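Local coordinates for malonyl coenzyme A-acyl carrier protein transacylase (Helicobacter pylori, PDB 2H1Y) that probably transfers the malonyl group from malonyl-CoA to holo-acyl carrier protein, releasing free coenzyme A, at residues V264-Q267 against D268-S272. Numbering follows the deposited sequence.
Sequences VRYQ and DCVKS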
ATOM      1  N   VAL A 264      -4.159  -0.040   9.847  1.00 45.54           N
ATOM      2  CA  VAL A 264      -4.289  -0.831   8.639  1.00 44.32           C
ATOM      3  C   VAL A 264      -4.520  -2.251   9.119  1.00 44.02           C
ATOM      4  O   VAL A 264      -3.648  -2.856   9.752  1.00 43.96           O
ATOM      5  CB  VAL A 264      -3.021  -0.722   7.761  1.00 44.41           C
ATOM      6  CG1 VAL A 264      -3.013  -1.779   6.626  1.00 43.62           C
ATOM      7  CG2 VAL A 264      -2.882   0.683   7.224  1.00 42.33           C
ATOM      8  N   ARG A 265      -5.709  -2.774   8.848  1.00 43.46           N
ATOM      9  CA  ARG A 265      -6.072  -4.111   9.320  1.00 43.29           C
ATOM     10  C   ARG A 265      -5.845  -5.161   8.255  1.00 42.88           C
ATOM     11  O   ARG A 265      -6.772  -5.884   7.859  1.00 42.93           O
ATOM     12  CB  ARG A 265      -7.529  -4.141   9.778  1.00 43.62           C
ATOM     13  CG  ARG A 265      -7.828  -3.276  10.972  1.00 44.89           C
ATOM     14  CD  ARG A 265      -8.873  -3.946  11.811  1.00 49.64           C
ATOM     15  NE  ARG A 265     -10.211  -3.615  11.338  1.00 53.23           N
ATOM     16  CZ  ARG A 265     -11.265  -4.425  11.414  1.00 54.90           C
ATOM     17  NH1 ARG A 265     -11.139  -5.642  11.929  1.00 54.93           N
ATOM     18  NH2 ARG A 265     -12.446  -4.013  10.962  1.00 54.38           N
ATOM     19  N   TYR A 266      -4.602  -5.257   7.801  1.00 42.36           N
ATOM     20  CA  TYR A 266      -4.275  -6.097   6.658  1.00 41.91           C
ATOM     21  C   TYR A 266      -4.575  -7.587   6.905  1.00 42.55           C
ATOM     22  O   TYR A 266      -5.110  -8.276   6.017  1.00 42.69           O
ATOM     23  CB  TYR A 266      -2.827  -5.872   6.188  1.00 41.04           C
ATOM     24  CG  TYR A 266      -2.530  -6.660   4.953  1.00 39.75           C
ATOM     25  CD1 TYR A 266      -2.925  -6.207   3.700  1.00 38.40           C
ATOM     26  CD2 TYR A 266      -1.906  -7.899   5.039  1.00 40.24           C
ATOM     27  CE1 TYR A 266      -2.671  -6.973   2.560  1.00 39.86           C
ATOM     28  CE2 TYR A 266      -1.650  -8.674   3.901  1.00 39.65           C
ATOM     29  CZ  TYR A 266      -2.031  -8.206   2.672  1.00 38.98           C
ATOM     30  OH  TYR A 266      -1.783  -8.976   1.559  1.00 40.01           O
ATOM     31  N   GLN A 267      -4.231  -8.064   8.103  1.00 42.91           N
ATOM     32  CA  GLN A 267      -4.609  -9.403   8.583  1.00 43.94           C
ATOM     33  C   GLN A 267      -6.109  -9.745   8.460  1.00 43.91           C
ATOM     34  O   GLN A 267      -6.477 -10.725   7.804  1.00 43.88           O
ATOM     35  CB  GLN A 267      -4.174  -9.575  10.034  1.00 43.98           C
ATOM     36  CG  GLN A 267      -4.752 -10.804  10.679  1.00 45.47           C
ATOM     37  CD  GLN A 267      -3.924 -11.271  11.842  1.00 47.25           C
ATOM     38  OE1 GLN A 267      -3.730 -10.547  12.824  1.00 47.62           O
ATOM     39  NE2 GLN A 267      -3.425 -12.485  11.744  1.00 48.49           N
ATOM     40  N   ASP A 268      -6.962  -8.944   9.093  1.00 44.03           N
ATOM     41  CA  ASP A 268      -8.412  -9.175   9.042  1.00 44.53           C
ATOM     42  C   ASP A 268      -8.921  -9.179   7.605  1.00 44.63           C
ATOM     43  O   ASP A 268      -9.769 -10.003   7.242  1.00 44.23           O
ATOM     44  CB  ASP A 268      -9.180  -8.147   9.883  1.00 44.25           C
ATOM     45  CG  ASP A 268      -8.804  -8.206  11.344  1.00 45.39           C
ATOM     46  OD1 ASP A 268      -8.528  -9.324  11.815  1.00 45.87           O
ATOM     47  OD2 ASP A 268      -8.762  -7.147  12.019  1.00 47.67           O
ATOM     48  N   CYS A 269      -8.358  -8.286   6.792  1.00 45.09           N
ATOM     49  CA  CYS A 269      -8.755  -8.148   5.395  1.00 45.63           C
ATOM     50  C   CYS A 269      -8.492  -9.405   4.589  1.00 46.12           C
ATOM     51  O   CYS A 269      -9.363  -9.840   3.834  1.00 45.90           O
ATOM     52  CB  CYS A 269      -8.062  -6.955   4.755  1.00 45.53           C
ATOM     53  SG  CYS A 269      -8.741  -5.388   5.275  1.00 46.27           S
ATOM     54  N   VAL A 270      -7.305  -9.986   4.766  1.00 46.51           N
ATOM     55  CA  VAL A 270      -6.969 -11.215   4.078  1.00 47.84           C
ATOM     56  C   VAL A 270      -7.872 -12.366   4.570  1.00 48.47           C
ATOM     57  O   VAL A 270      -8.494 -13.068   3.769  1.00 48.91           O
ATOM     58  CB  VAL A 270      -5.440 -11.544   4.155  1.00 48.00           C
ATOM     59  CG1 VAL A 270      -5.134 -12.863   3.490  1.00 48.62           C
ATOM     60  CG2 VAL A 270      -4.632 -10.462   3.474  1.00 47.15           C
ATOM     61  N   LYS A 271      -7.989 -12.516   5.882  1.00 49.16           N
ATOM     62  CA  LYS A 271      -8.765 -13.617   6.467  1.00 49.50           C
ATOM     63  C   LYS A 271     -10.247 -13.614   6.057  1.00 49.52           C
ATOM     64  O   LYS A 271     -10.759 -14.613   5.561  1.00 49.87           O
ATOM     65  CB  LYS A 271      -8.609 -13.633   7.989  1.00 49.93           C
ATOM     66  CG  LYS A 271      -7.178 -13.929   8.467  1.00 50.59           C
ATOM     67  CD  LYS A 271      -7.145 -14.405   9.921  1.00 52.33           C
ATOM     68  CE  LYS A 271      -5.741 -14.925  10.304  1.00 53.51           C
ATOM     69  NZ  LYS A 271      -5.447 -14.852  11.787  1.00 55.03           N
ATOM     70  N   SER A 272     -10.927 -12.488   6.221  1.00 49.29           N
ATOM     71  CA  SER A 272     -12.333 -12.381   5.812  1.00 49.35           C
ATOM     72  C   SER A 272     -12.560 -12.646   4.314  1.00 49.64           C
ATOM     73  O   SER A 272     -13.694 -12.705   3.858  1.00 49.59           O
ATOM     74  CB  SER A 272     -12.905 -11.004   6.187  1.00 49.06           C
ATOM     75  OG  SER A 272     -12.668 -10.686   7.558  1.00 48.72           O
TER
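D268 and R265 meet at the start of the short helix 266-271, where R265 holds the N-cap position. A single salt bridge joins them: NH1 of R265 donates to OD2 of D268 at 2.8 Å. It is a skewed pairing of one nitrogen with one oxygen, the guanidinium and carboxylate planes standing 67° apart and NH1 lying 47° out of the carboxylate plane. R265 gets there by setting CG beside its own backbone N (chi1 -65°) and bending further along the chain, which also brings CD alongside the same oxygen.

Q267 and K271, one turn apart, run side by side with extended chains pointing the same way. K271 N donates to Q267 O at 3.0 Å, and the K271 side-chain methylene CG lies 3.3 Å from that same Q267 O. The same i to i+4 pattern starts one and two residues earlier, with V270 N to Y266 O and C269 N to R265 O.

The buried side of the helix carries Y266 and V270. V270 CG2 sits over one face of the tyrosine ring in a CH-pi contact, 3.8 Å from the Y266 ring centroid, while the phenol OH is hydrogen-bonded to N293. This side of the helix packs on L101 of strand 99-102, in the mixed sheet, and against helix 288-294, where Y266 touches L289 and L292; V264 bonds through its backbone to strand 165-172 of the antiparallel sheet, so the segment bridges both sheets.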